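Local coordinates for antifreeze protein (Marinomonas primoryensis, PDB 3P4G) that binds ice as a hyperactive, calcium-dependent antifreeze protein of an Antarctic bacterium, probably by holding ordered, ice-like waters on its surface, at residues I105-D110 / V124-N129. Numbering follows the deposited sequence.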
loop_
_atom_site.group_PDB
_atom_site.type_symbol
_atom_site.label_atom_id
_atom_site.label_comp_id
_atom_site.label_asym_id
_atom_site.label_seq_id
_atom_site.Cartn_x
_atom_site.Cartn_y
_atom_site.Cartn_z
ATOM N N ILE A 105 14.120 -10.709 1.224
ATOM C CA ILE A 105 13.554 -11.325 2.477
ATOM C C ILE A 105 12.292 -12.129 2.098
ATOM O O ILE A 105 11.417 -11.640 1.359
ATOM C CB ILE A 105 13.167 -10.267 3.482
ATOM C CG1 ILE A 105 14.412 -9.546 4.028
ATOM C CG2 ILE A 105 12.435 -10.905 4.673
ATOM C CD1 ILE A 105 14.047 -8.354 4.947
ATOM N N TYR A 106 12.201 -13.373 2.591
ATOM C CA TYR A 106 11.042 -14.159 2.400
ATOM C C TYR A 106 10.678 -14.789 3.728
ATOM O O TYR A 106 11.399 -15.667 4.192
ATOM C CB TYR A 106 11.349 -15.295 1.400
ATOM C CG TYR A 106 10.121 -16.054 0.910
ATOM C CD1 TYR A 106 9.545 -15.764 -0.319
ATOM C CD2 TYR A 106 9.526 -17.067 1.688
ATOM C CE1 TYR A 106 8.446 -16.473 -0.784
ATOM C CE2 TYR A 106 8.386 -17.757 1.237
ATOM C CZ TYR A 106 7.865 -17.452 0.002
ATOM O OH TYR A 106 6.732 -18.132 -0.456
ATOM N N ILE A 107 9.564 -14.350 4.294
ATOM C CA ILE A 107 9.024 -14.884 5.546
ATOM C C ILE A 107 7.662 -15.525 5.229
ATOM O O ILE A 107 6.742 -14.860 4.736
ATOM C CB ILE A 107 8.839 -13.740 6.552
ATOM C CG1 ILE A 107 10.208 -13.111 6.882
ATOM C CG2 ILE A 107 8.058 -14.233 7.758
ATOM C CD1 ILE A 107 10.076 -11.642 7.225
ATOM N N LYS A 108 7.530 -16.820 5.499
ATOM C CA LYS A 108 6.295 -17.525 5.138
ATOM C C LYS A 108 5.157 -17.162 6.114
ATOM O O LYS A 108 3.977 -17.116 5.730
ATOM C CB LYS A 108 6.555 -19.048 5.163
ATOM C CG LYS A 108 5.481 -19.905 4.571
ATOM C CD LYS A 108 5.866 -21.434 4.536
ATOM C CE LYS A 108 4.582 -22.313 4.411
ATOM N NZ LYS A 108 4.782 -23.783 4.707
ATOM N N GLY A 109 5.509 -16.956 7.372
ATOM C CA GLY A 109 4.500 -16.789 8.465
ATOM C C GLY A 109 4.085 -15.336 8.743
ATOM O O GLY A 109 4.182 -14.440 7.873
ATOM N N ASP A 110 3.683 -15.076 9.990
ATOM C CA ASP A 110 3.180 -13.748 10.372
ATOM C C ASP A 110 4.330 -12.970 10.959
ATOM O O ASP A 110 5.253 -13.574 11.527
ATOM C CB ASP A 110 2.153 -13.930 11.475
ATOM C CG ASP A 110 0.920 -14.701 11.007
ATOM O OD1 ASP A 110 0.375 -14.403 9.938
ATOM O OD2 ASP A 110 0.455 -15.579 11.752
ATOM N N VAL A 124 10.759 -7.771 -0.317
ATOM C CA VAL A 124 10.251 -8.335 0.968
ATOM C C VAL A 124 8.961 -9.089 0.677
ATOM O O VAL A 124 8.026 -8.503 0.089
ATOM C CB VAL A 124 10.000 -7.224 2.029
ATOM C CG1 VAL A 124 9.504 -7.807 3.398
ATOM C CG2 VAL A 124 11.258 -6.431 2.277
ATOM N N TYR A 125 8.896 -10.366 1.080
ATOM C CA TYR A 125 7.691 -11.157 0.967
ATOM C C TYR A 125 7.389 -11.654 2.391
ATOM O O TYR A 125 8.300 -12.207 3.085
ATOM C CB TYR A 125 7.949 -12.375 0.078
ATOM C CG TYR A 125 6.812 -13.360 -0.034
ATOM C CD1 TYR A 125 6.009 -13.396 -1.177
ATOM C CD2 TYR A 125 6.533 -14.287 1.002
ATOM C CE1 TYR A 125 4.956 -14.280 -1.279
ATOM C CE2 TYR A 125 5.493 -15.176 0.893
ATOM C CZ TYR A 125 4.691 -15.155 -0.254
ATOM O OH TYR A 125 3.672 -16.064 -0.404
ATOM N N ILE A 126 6.147 -11.410 2.817
ATOM C CA ILE A 126 5.617 -11.879 4.098
ATOM C C ILE A 126 4.328 -12.636 3.720
ATOM O O ILE A 126 3.367 -12.043 3.173
ATOM C CB ILE A 126 5.341 -10.742 5.042
ATOM C CG1 ILE A 126 6.682 -10.218 5.588
ATOM C CG2 ILE A 126 4.419 -11.175 6.240
ATOM C CD1 ILE A 126 6.574 -8.722 6.160
ATOM N N GLY A 127 4.301 -13.926 4.029
ATOM C CA GLY A 127 3.178 -14.793 3.581
ATOM C C GLY A 127 1.902 -14.581 4.446
ATOM O O GLY A 127 0.739 -14.639 3.983
ATOM N N GLY A 128 2.148 -14.238 5.695
ATOM C CA GLY A 128 1.059 -14.053 6.673
ATOM C C GLY A 128 0.644 -12.596 6.840
ATOM O O GLY A 128 0.688 -11.794 5.897
ATOM N N ASN A 129 0.217 -12.267 8.067
ATOM C CA ASN A 129 -0.153 -10.884 8.398
ATOM C C ASN A 129 0.986 -10.025 8.876
ATOM O O ASN A 129 1.896 -10.504 9.562
ATOM C CB ASN A 129 -1.213 -10.905 9.535
ATOM C CG ASN A 129 -2.484 -11.679 9.134
ATOM O OD1 ASN A 129 -3.020 -12.486 9.920
ATOM N ND2 ASN A 129 -2.952 -11.447 7.935
#
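Y106 and Y125 lie side by side on the outer face of two parallel strands, 105-107 and 124-126, whose axes run 4.7 Å apart. Their rings form an offset stack, with centroids 4.1 Å apart and planes at 1°. The overlap is partial: CE1 of Y106 sits 3.4 Å from CD2 of Y125, over the rim of that ring. Both CG atoms stand anti to the backbone N (chi1 -169° and 175°), and this shared torsion sends the two phenols the same way. Tyrosine suits a partly exposed face, since the flat ring stacks while the hydroxyl can meet water. Replacing Y106 by an alanine would probably uncover one face of the Y125 ring and leave it freer to turn.

On the inward face I105 packs beside V124, and I107 beside I126, with I107 CD1 4.0 Å from I126 CG1. These beta-branched residues favour extended backbone and fill the interior, where I96 and L134 from the strands across the core meet them.

Backbone hydrogen bonds join the strands in parallel fashion: Y125 N to I105 O, I107 N to Y125 O (2.8 Å and nearly straight) and G127 N to I107 O. Pairing continues into the turn, where G128 N reaches G109 O from above the carbonyl plane. A side chain on G128 would run into G109 O and D110 OD1, hence the value of glycine there. D110 then accepts a hydrogen bond from N129 N on the anti lone pair of OD1, at 2.8 Å, while its own N is hydrogen-bonded to D91 OD1 of the preceding coil.

In-register stacking of like residues, coil upon coil, is characteristic of the right-handed parallel beta-helix, here one whose calcium ions bind along another edge of the coils.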